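Local coordinates for Exo-1,3/1,4-beta-glucanase (PDB 3USZ), which probably cleaves glucose units from the ends of beta-1,3- and beta-1,4-linked glucans as an exo-acting glycoside hydrolase, at residues A111-S116 with G432-W437; A160-V165 with T213-V218; D562-N567 with F574-K579. One frame throughout, in Å; residues are numbered along the deposited sequence.

Overall arrangement
The chain joins a TIM barrel to an alpha/beta domain built on a six-stranded sheet, and the three contacts sample the barrel, the junction and the second domain. Contact 2 pairs two neighbouring barrel strands, while contact 1 clamps the loop following strand 106-110 to a loop of the alpha/beta domain. These two touch, Met-112 CE lying 4.2 Å from Lys-215 CE, near the mouth of the barrel, where family 3 enzymes hold their sugar pocket. Contact 3 closes a short loop after helix 558-564 in the second domain, its nearest atoms about 17 Å from contact 1. In contact 2, the side chain of Ala-164 stands about 12 Å from the bound calcium ion.

Contact 1. Residues A111-S116 with G432-W437; sequences AMHGHS and GWSVSW
Two irregular loops meet where Val-435 N gives its hydrogen to Ser-116 O at 2.7 Å, a nearly straight bond (171°) running almost along the carbonyl axis, close to where the backbones of Ser-116 and Ser-434 approach each other. Beside this bond the imidazole of His-113 reaches across: NE2 donates to Trp-433 O at 2.7 Å. The acceptor lies in the plane of the imidazole, whereas the donor sits above the carbonyl plane, 45° out of it and not on a lone pair. ND1 of the same ring is bonded to Phe-124 O and the ring stacks on His-126, so the imidazole is fixed both at its edge and on its face. Histidine suits the place because its flat rim presents nitrogens at two points while a face remains for stacking.

The contact spans the junction between the TIM barrel and the alpha/beta domain, where the sugar pocket of family 3 glycosidases is formed, and a bound ethanediol about 5 Å from the Trp-433 side chain is consistent with such a pocket. Here Met-112 lies over one face of the indole. Its chain bends at chi2 (-76°), which carries SD over the five-membered ring, a Met-aromatic contact, and brings CE above the six-membered ring, 3.6 Å from its centroid, as a CH-pi contact. An unbranched, flexible thioether can follow the flat bicycle in this way. Trp-437 CD1 lies against the opposite face, offset toward the rim; together with the bond from Trp-433 NE1 to Glu-176 OE2 this limits the turning of the indole. Ser-116 adds CB against Trp-433 O, while its OG holds a water at 2.7 Å that in turn donates a weak bond to the same carbonyl.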
loop_
_atom_site.group_PDB
_atom_site.type_symbol
_atom_site.label_atom_id
_atom_site.label_comp_id
_atom_site.label_asym_id
_atom_site.label_seq_id
_atom_site.Cartn_x
_atom_site.Cartn_y
_atom_site.Cartn_z
ATOM N N ALA A 111 -3.825 4.255 -3.099
ATOM C CA ALA A 111 -2.609 4.023 -3.869
ATOM C C ALA A 111 -1.707 3.039 -3.129
ATOM O O ALA A 111 -0.764 3.440 -2.448
ATOM C CB ALA A 111 -1.885 5.323 -4.113
ATOM N N MET A 112 -2.007 1.750 -3.270
ATOM C CA MET A 112 -1.357 0.707 -2.476
ATOM C C MET A 112 0.115 0.458 -2.812
ATOM O O MET A 112 0.902 0.125 -1.935
ATOM C CB MET A 112 -2.154 -0.591 -2.579
ATOM C CG MET A 112 -3.485 -0.520 -1.845
ATOM S SD MET A 112 -3.258 -0.644 -0.043
ATOM C CE MET A 112 -4.988 -0.551 0.419
ATOM N N HIS A 113 0.477 0.601 -4.080
ATOM C CA HIS A 113 1.877 0.477 -4.520
ATOM C C HIS A 113 1.980 1.089 -5.897
ATOM O O HIS A 113 2.201 0.387 -6.895
ATOM C CB HIS A 113 2.413 -0.977 -4.495
ATOM C CG HIS A 113 1.536 -1.991 -5.169
ATOM N ND1 HIS A 113 2.050 -3.095 -5.820
ATOM C CD2 HIS A 113 0.187 -2.091 -5.268
ATOM C CE1 HIS A 113 1.057 -3.826 -6.295
ATOM N NE2 HIS A 113 -0.084 -3.238 -5.976
ATOM N N GLY A 114 1.803 2.410 -5.936
ATOM C CA GLY A 114 1.529 3.116 -7.177
ATOM C C GLY A 114 0.024 3.323 -7.290
ATOM O O GLY A 114 -0.706 3.033 -6.343
ATOM N N HIS A 115 -0.444 3.816 -8.440
ATOM C CA HIS A 115 -1.878 4.027 -8.680
ATOM C C HIS A 115 -2.521 2.683 -9.021
ATOM O O HIS A 115 -2.987 2.459 -10.145
ATOM C CB HIS A 115 -2.051 5.013 -9.843
ATOM C CG HIS A 115 -3.410 5.640 -9.933
ATOM N ND1 HIS A 115 -4.433 5.347 -9.054
ATOM C CD2 HIS A 115 -3.909 6.557 -10.798
ATOM C CE1 HIS A 115 -5.502 6.055 -9.376
ATOM N NE2 HIS A 115 -5.210 6.797 -10.431
ATOM N N SER A 116 -2.577 1.802 -8.030
ATOM C CA SER A 116 -2.636 0.364 -8.288
ATOM C C SER A 116 -3.969 -0.237 -8.681
ATOM O O SER A 116 -4.010 -1.388 -9.109
ATOM C CB SER A 116 -2.040 -0.421 -7.109
ATOM O OG SER A 116 -2.498 0.090 -5.874
ATOM N N GLY A 432 -1.892 -8.852 -4.215
ATOM C CA GLY A 432 -3.202 -8.213 -4.164
ATOM C C GLY A 432 -3.139 -6.716 -4.422
ATOM O O GLY A 432 -2.047 -6.164 -4.565
ATOM N N TRP A 433 -4.303 -6.063 -4.474
ATOM C CA TRP A 433 -4.401 -4.627 -4.779
ATOM C C TRP A 433 -3.638 -4.280 -6.055
ATOM O O TRP A 433 -2.824 -3.356 -6.072
ATOM C CB TRP A 433 -3.854 -3.754 -3.637
ATOM C CG TRP A 433 -4.442 -3.978 -2.270
ATOM C CD1 TRP A 433 -3.843 -4.611 -1.215
ATOM C CD2 TRP A 433 -5.721 -3.529 -1.793
ATOM N NE1 TRP A 433 -4.673 -4.588 -0.117
ATOM C CE2 TRP A 433 -5.833 -3.937 -0.445
ATOM C CE3 TRP A 433 -6.781 -2.820 -2.374
ATOM C CZ2 TRP A 433 -6.968 -3.669 0.329
ATOM C CZ3 TRP A 433 -7.905 -2.554 -1.603
ATOM C CH2 TRP A 433 -7.988 -2.977 -0.265
ATOM N N SER A 434 -3.882 -5.043 -7.112
ATOM C CA SER A 434 -3.207 -4.823 -8.387
ATOM C C SER A 434 -4.259 -4.981 -9.477
ATOM O O SER A 434 -4.570 -6.109 -9.880
ATOM C CB SER A 434 -2.075 -5.845 -8.596
ATOM O OG SER A 434 -1.102 -5.767 -7.564
ATOM N N VAL A 435 -4.807 -3.849 -9.916
ATOM C CA VAL A 435 -5.917 -3.774 -10.873
ATOM C C VAL A 435 -7.211 -4.312 -10.267
ATOM O O VAL A 435 -8.231 -3.620 -10.260
ATOM C CB VAL A 435 -5.589 -4.450 -12.213
ATOM C CG1 VAL A 435 -6.753 -4.289 -13.173
ATOM C CG2 VAL A 435 -4.327 -3.832 -12.796
ATOM N N SER A 436 -7.158 -5.527 -9.733
ATOM C CA SER A 436 -8.259 -6.064 -8.946
ATOM C C SER A 436 -7.861 -6.193 -7.471
ATOM O O SER A 436 -6.696 -6.008 -7.109
ATOM C CB SER A 436 -8.729 -7.410 -9.514
ATOM O OG SER A 436 -7.723 -8.403 -9.402
ATOM N N TRP A 437 -8.842 -6.503 -6.630
ATOM C CA TRP A 437 -8.663 -6.562 -5.185
ATOM C C TRP A 437 -7.772 -7.743 -4.745
ATOM O O TRP A 437 -6.684 -7.537 -4.212
ATOM C CB TRP A 437 -10.039 -6.651 -4.529
ATOM C CG TRP A 437 -10.068 -6.633 -3.033
ATOM C CD1 TRP A 437 -9.317 -5.856 -2.193
ATOM C CD2 TRP A 437 -10.922 -7.418 -2.197
ATOM N NE1 TRP A 437 -9.657 -6.112 -0.882
ATOM C CE2 TRP A 437 -10.641 -7.065 -0.859
ATOM C CE3 TRP A 437 -11.905 -8.385 -2.451
ATOM C CZ2 TRP A 437 -11.298 -7.650 0.218
ATOM C CZ3 TRP A 437 -12.556 -8.968 -1.377
ATOM C CH2 TRP A 437 -12.249 -8.596 -0.058
HETATM O O HOH W 1 -5.029 -0.906 -5.480
#

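Contact 2. Residues A160-V165 with T213-V218; sequences APTVAV and TAKHFV
Thr-162 and Lys-215 face each other as a parallel pair on adjacent strands of the TIM barrel, joined by a beta-alpha-beta crossover through helix 182-197. The bonds that flank Thr-162 are those of parallel pairing: Lys-215 N donates to Pro-161 O at 3.0 Å, and Val-163 N to Lys-215 O at 2.6 Å. The same Lys-215 carbonyl also receives Thr-162 CA at 3.2 Å as a CA-H...O contact.

The side chains of the pair meet obliquely on one side of the sheet. Lys-215 starts with CG wedged between its backbone N and carbonyl carbon (chi1 53°), then bends at chi3 and chi4, which brings NZ back alongside the neighbouring strand. There NZ donates to Thr-162 OG1 at 2.9 Å. In Thr-162 the hydroxyl is placed beside the backbone N by a chi1 of -69°, facing NZ; a threonine offers both this acceptor and a beta-branched shape at home in a strand. NZ has further partners, both weak: a bond to Phe-159 O and a long ion pair with Asp-110. A leucine in place of Lys-215 would probably leave Thr-162 OG1 without its donor and Phe-159 O without its weak bond.

Cis peptides precede Pro-161, His-216 and Val-218. The one before His-216 probably helps the lysine and histidine side chains to pack on each other, consistent with the Lys-His arrangement at the sugar pocket of family 3 relatives: Lys-215 CB sits 3.3 Å above the plane of the His-216 ring, over its centre.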
loop_
_atom_site.group_PDB
_atom_site.type_symbol
_atom_site.label_atom_id
_atom_site.label_comp_id
_atom_site.label_asym_id
_atom_site.label_seq_id
_atom_site.Cartn_x
_atom_site.Cartn_y
_atom_site.Cartn_z
ATOM N N ALA A 160 -1.960 7.147 0.835
ATOM C CA ALA A 160 -0.603 6.610 0.965
ATOM C C ALA A 160 0.165 7.640 1.786
ATOM O O ALA A 160 -0.086 8.832 1.643
ATOM C CB ALA A 160 0.048 6.435 -0.414
ATOM N N PRO A 161 1.097 7.202 2.645
ATOM C CA PRO A 161 1.573 5.832 2.880
ATOM C C PRO A 161 0.757 5.031 3.891
ATOM O O PRO A 161 -0.036 5.581 4.658
ATOM C CB PRO A 161 2.962 6.062 3.474
ATOM C CG PRO A 161 2.795 7.349 4.269
ATOM C CD PRO A 161 1.825 8.186 3.472
ATOM N N THR A 162 0.997 3.725 3.898
ATOM C CA THR A 162 0.495 2.833 4.925
ATOM C C THR A 162 1.581 2.707 5.963
ATOM O O THR A 162 2.689 2.269 5.645
ATOM C CB THR A 162 0.249 1.421 4.368
ATOM O OG1 THR A 162 -0.864 1.441 3.469
ATOM C CG2 THR A 162 -0.031 0.441 5.496
ATOM N N VAL A 163 1.271 3.068 7.203
ATOM C CA VAL A 163 2.291 3.091 8.253
ATOM C C VAL A 163 2.123 2.018 9.353
ATOM O O VAL A 163 2.638 2.167 10.463
ATOM C CB VAL A 163 2.430 4.513 8.857
ATOM C CG1 VAL A 163 2.739 5.514 7.754
ATOM C CG2 VAL A 163 1.157 4.929 9.570
ATOM N N ALA A 164 1.433 0.925 9.039
ATOM C CA ALA A 164 1.322 -0.188 9.985
ATOM C C ALA A 164 2.694 -0.757 10.353
ATOM O O ALA A 164 3.612 -0.779 9.527
ATOM C CB ALA A 164 0.411 -1.295 9.419
ATOM N N VAL A 165 2.829 -1.194 11.604
ATOM C CA VAL A 165 4.047 -1.832 12.095
ATOM C C VAL A 165 3.618 -3.221 12.509
ATOM O O VAL A 165 2.968 -3.394 13.544
ATOM C CB VAL A 165 4.637 -1.087 13.328
ATOM C CG1 VAL A 165 5.881 -1.800 13.857
ATOM C CG2 VAL A 165 4.961 0.369 12.972
ATOM N N THR A 213 -3.047 10.785 2.315
ATOM C CA THR A 213 -3.670 10.215 3.505
ATOM C C THR A 213 -2.782 9.129 4.116
ATOM O O THR A 213 -2.497 8.119 3.470
ATOM C CB THR A 213 -5.019 9.552 3.174
ATOM O OG1 THR A 213 -5.940 10.539 2.721
ATOM C CG2 THR A 213 -5.603 8.861 4.419
ATOM N N ALA A 214 -2.351 9.317 5.358
ATOM C CA ALA A 214 -1.588 8.278 6.042
ATOM C C ALA A 214 -2.553 7.315 6.726
ATOM O O ALA A 214 -3.460 7.749 7.440
ATOM C CB ALA A 214 -0.623 8.885 7.062
ATOM N N LYS A 215 -2.363 6.016 6.496
ATOM C CA LYS A 215 -3.244 4.997 7.070
ATOM C C LYS A 215 -2.468 3.867 7.778
ATOM O O LYS A 215 -1.287 3.665 7.500
ATOM C CB LYS A 215 -4.169 4.451 5.981
ATOM C CG LYS A 215 -3.485 3.963 4.737
ATOM C CD LYS A 215 -4.419 4.077 3.545
ATOM C CE LYS A 215 -4.152 2.995 2.514
ATOM N NZ LYS A 215 -2.778 3.031 1.939
ATOM N N HIS A 216 -3.082 3.164 8.734
ATOM C CA HIS A 216 -4.378 3.486 9.326
ATOM C C HIS A 216 -4.145 3.790 10.798
ATOM O O HIS A 216 -3.285 3.187 11.428
ATOM C CB HIS A 216 -5.327 2.297 9.204
ATOM C CG HIS A 216 -5.567 1.868 7.793
ATOM N ND1 HIS A 216 -4.737 0.988 7.131
ATOM C CD2 HIS A 216 -6.530 2.219 6.906
ATOM C CE1 HIS A 216 -5.193 0.797 5.905
ATOM N NE2 HIS A 216 -6.277 1.534 5.744
ATOM N N PHE A 217 -4.901 4.729 11.351
ATOM C CA PHE A 217 -4.710 5.094 12.752
ATOM C C PHE A 217 -5.747 4.344 13.591
ATOM O O PHE A 217 -6.939 4.629 13.464
ATOM C CB PHE A 217 -4.885 6.610 12.916
ATOM C CG PHE A 217 -4.414 7.142 14.242
ATOM C CD1 PHE A 217 -3.098 7.543 14.413
ATOM C CD2 PHE A 217 -5.285 7.237 15.313
ATOM C CE1 PHE A 217 -2.655 8.022 15.633
ATOM C CE2 PHE A 217 -4.855 7.722 16.544
ATOM C CZ PHE A 217 -3.538 8.112 16.707
ATOM N N VAL A 218 -5.339 3.402 14.451
ATOM C CA VAL A 218 -3.953 3.050 14.768
ATOM C C VAL A 218 -3.920 1.600 15.326
ATOM O O VAL A 218 -4.926 1.105 15.841
ATOM C CB VAL A 218 -3.341 4.043 15.810
ATOM C CG1 VAL A 218 -4.141 4.036 17.113
ATOM C CG2 VAL A 218 -1.864 3.743 16.083
#

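Contact 3. Residues D562-N567 with F574-K579; sequences DVLLTN and FDFTGK
Val-563, in the last turn of helix 558-564, is the bump that fits between two phenylalanines of the returning chain, Phe-574 and Phe-576. Its two methyl groups are divided between them. CG1, anti to the backbone N (chi1 175°), sits over the middle of the Phe-576 ring, 3.5 Å from the centroid and 14° from the ring normal, a CH-pi contact. CG2 points to the other side and meets Phe-574 CB at 4.0 Å. A beta-branched residue fits here because its methyls diverge at once from CB, each toward a different aromatic side chain.

The hollow that takes Phe-576 is deepened by Leu-564, whose CD2 comes obliquely to the ring atom CZ at 3.7 Å. The leucine starts away from the returning chain, yet its CD2 methyl comes nearer and touches the ring. Phe-576 also rests on Leu-398 and on Val-548 of the sheet, so that the ring lies between the end of helix 558-564 and that strand. It meets the ring of Tyr-612 with the planes nearly perpendicular, and the hydroxyl of this tyrosine is bonded to Val-563 O.

Phe-574 lies nearer the surface and uses its edge: CD2 meets Asp-562 O at 3.5 Å, close to the ring plane, and Asp-562 CB at 3.9 Å.

Polar atoms are met around this apolar centre. Phe-574 N gives its hydrogen to a water at 3.3 Å. Asp-562 is engaged by Gln-460, Arg-391 and Arg-395, the last of which also forms a cation-pi contact with the Phe-574 ring, so the buried carboxylate is probably kept charged, while cohesion between the two segments rests mainly on methyl groups and aromatic rings.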
loop_
_atom_site.group_PDB
_atom_site.type_symbol
_atom_site.label_atom_id
_atom_site.label_comp_id
_atom_site.label_asym_id
_atom_site.label_seq_id
_atom_site.Cartn_x
_atom_site.Cartn_y
_atom_site.Cartn_z
ATOM N N ASP A 562 18.373 -8.719 -13.281
ATOM C CA ASP A 562 19.444 -7.744 -13.073
ATOM C C ASP A 562 20.416 -8.183 -11.965
ATOM O O ASP A 562 21.616 -7.914 -12.031
ATOM C CB ASP A 562 18.883 -6.380 -12.671
ATOM C CG ASP A 562 18.234 -5.636 -13.816
ATOM O OD1 ASP A 562 18.432 -6.024 -14.990
ATOM O OD2 ASP A 562 17.530 -4.638 -13.530
ATOM N N VAL A 563 19.891 -8.842 -10.940
ATOM C CA VAL A 563 20.710 -9.213 -9.794
ATOM C C VAL A 563 21.235 -10.653 -9.892
ATOM O O VAL A 563 22.407 -10.905 -9.621
ATOM C CB VAL A 563 19.948 -9.008 -8.463
ATOM C CG1 VAL A 563 20.778 -9.521 -7.285
ATOM C CG2 VAL A 563 19.592 -7.532 -8.268
ATOM N N LEU A 564 20.375 -11.587 -10.295
ATOM C CA LEU A 564 20.741 -13.001 -10.295
ATOM C C LEU A 564 21.721 -13.366 -11.411
ATOM O O LEU A 564 22.465 -14.338 -11.275
ATOM C CB LEU A 564 19.521 -13.921 -10.416
ATOM C CG LEU A 564 18.267 -13.853 -9.536
ATOM C CD1 LEU A 564 17.569 -15.211 -9.475
ATOM C CD2 LEU A 564 18.536 -13.323 -8.148
ATOM N N LEU A 565 21.699 -12.619 -12.516
ATOM C CA LEU A 565 22.528 -12.952 -13.686
ATOM C C LEU A 565 23.752 -12.047 -13.801
ATOM O O LEU A 565 23.708 -10.878 -13.414
ATOM C CB LEU A 565 21.720 -12.838 -14.989
ATOM C CG LEU A 565 20.454 -13.671 -15.223
ATOM C CD1 LEU A 565 19.879 -13.379 -16.606
ATOM C CD2 LEU A 565 20.708 -15.163 -15.074
ATOM N N THR A 566 24.843 -12.587 -14.335
ATOM C CA THR A 566 25.978 -11.763 -14.739
ATOM C C THR A 566 25.586 -10.986 -15.988
ATOM O O THR A 566 24.523 -11.228 -16.565
ATOM C CB THR A 566 27.214 -12.624 -15.117
ATOM O OG1 THR A 566 26.908 -13.432 -16.262
ATOM C CG2 THR A 566 27.645 -13.520 -13.961
ATOM N N ASN A 567 26.442 -10.056 -16.413
ATOM C CA ASN A 567 26.291 -9.448 -17.734
ATOM C C ASN A 567 26.800 -10.427 -18.794
ATOM O O ASN A 567 27.116 -11.579 -18.472
ATOM C CB ASN A 567 27.003 -8.086 -17.824
ATOM C CG ASN A 567 28.497 -8.164 -17.497
ATOM O OD1 ASN A 567 29.122 -9.225 -17.584
ATOM N ND2 ASN A 567 29.072 -7.029 -17.120
ATOM N N PHE A 574 24.701 -6.330 -10.832
ATOM C CA PHE A 574 24.161 -5.771 -9.610
ATOM C C PHE A 574 24.304 -6.808 -8.510
ATOM O O PHE A 574 24.047 -7.991 -8.738
ATOM C CB PHE A 574 22.682 -5.420 -9.791
ATOM C CG PHE A 574 22.431 -4.258 -10.718
ATOM C CD1 PHE A 574 22.403 -2.960 -10.233
ATOM C CD2 PHE A 574 22.198 -4.470 -12.066
ATOM C CE1 PHE A 574 22.156 -1.888 -11.082
ATOM C CE2 PHE A 574 21.947 -3.405 -12.923
ATOM C CZ PHE A 574 21.931 -2.112 -12.429
ATOM N N ASP A 575 24.733 -6.369 -7.329
ATOM C CA ASP A 575 24.828 -7.241 -6.166
ATOM C C ASP A 575 23.563 -7.045 -5.338
ATOM O O ASP A 575 22.851 -6.059 -5.511
ATOM C CB ASP A 575 26.061 -6.866 -5.333
ATOM C CG ASP A 575 26.514 -7.982 -4.388
ATOM O OD1 ASP A 575 25.744 -8.929 -4.108
ATOM O OD2 ASP A 575 27.665 -7.901 -3.909
ATOM N N PHE A 576 23.275 -7.994 -4.455
ATOM C CA PHE A 576 22.191 -7.842 -3.498
ATOM C C PHE A 576 22.528 -6.720 -2.519
ATOM O O PHE A 576 23.690 -6.534 -2.159
ATOM C CB PHE A 576 21.984 -9.146 -2.731
ATOM C CG PHE A 576 21.280 -10.217 -3.521
ATOM C CD1 PHE A 576 21.997 -11.081 -4.340
ATOM C CD2 PHE A 576 19.909 -10.372 -3.428
ATOM C CE1 PHE A 576 21.363 -12.082 -5.044
ATOM C CE2 PHE A 576 19.259 -11.372 -4.147
ATOM C CZ PHE A 576 19.988 -12.224 -4.956
ATOM N N THR A 577 21.511 -5.974 -2.097
ATOM C CA THR A 577 21.688 -4.915 -1.108
ATOM C C THR A 577 20.614 -4.978 -0.024
ATOM O O THR A 577 20.775 -4.399 1.057
ATOM C CB THR A 577 21.657 -3.506 -1.754
ATOM O OG1 THR A 577 20.536 -3.410 -2.637
ATOM C CG2 THR A 577 22.934 -3.235 -2.542
ATOM N N GLY A 578 19.518 -5.673 -0.317
ATOM C CA GLY A 578 18.404 -5.761 0.610
ATOM C C GLY A 578 18.737 -6.488 1.906
ATOM O O GLY A 578 19.603 -7.363 1.939
ATOM N N LYS A 579 18.036 -6.118 2.973
ATOM C CA LYS A 579 18.225 -6.688 4.303
ATOM C C LYS A 579 16.835 -6.889 4.879
ATOM O O LYS A 579 15.967 -6.038 4.690
ATOM C CB LYS A 579 18.970 -5.698 5.206
ATOM C CG LYS A 579 20.340 -5.275 4.705
ATOM C CD LYS A 579 21.270 -6.468 4.622
ATOM C CE LYS A 579 22.621 -6.091 4.024
ATOM N NZ LYS A 579 23.623 -7.179 4.227
HETATM O O HOH W 2 24.652 -9.586 -11.198
#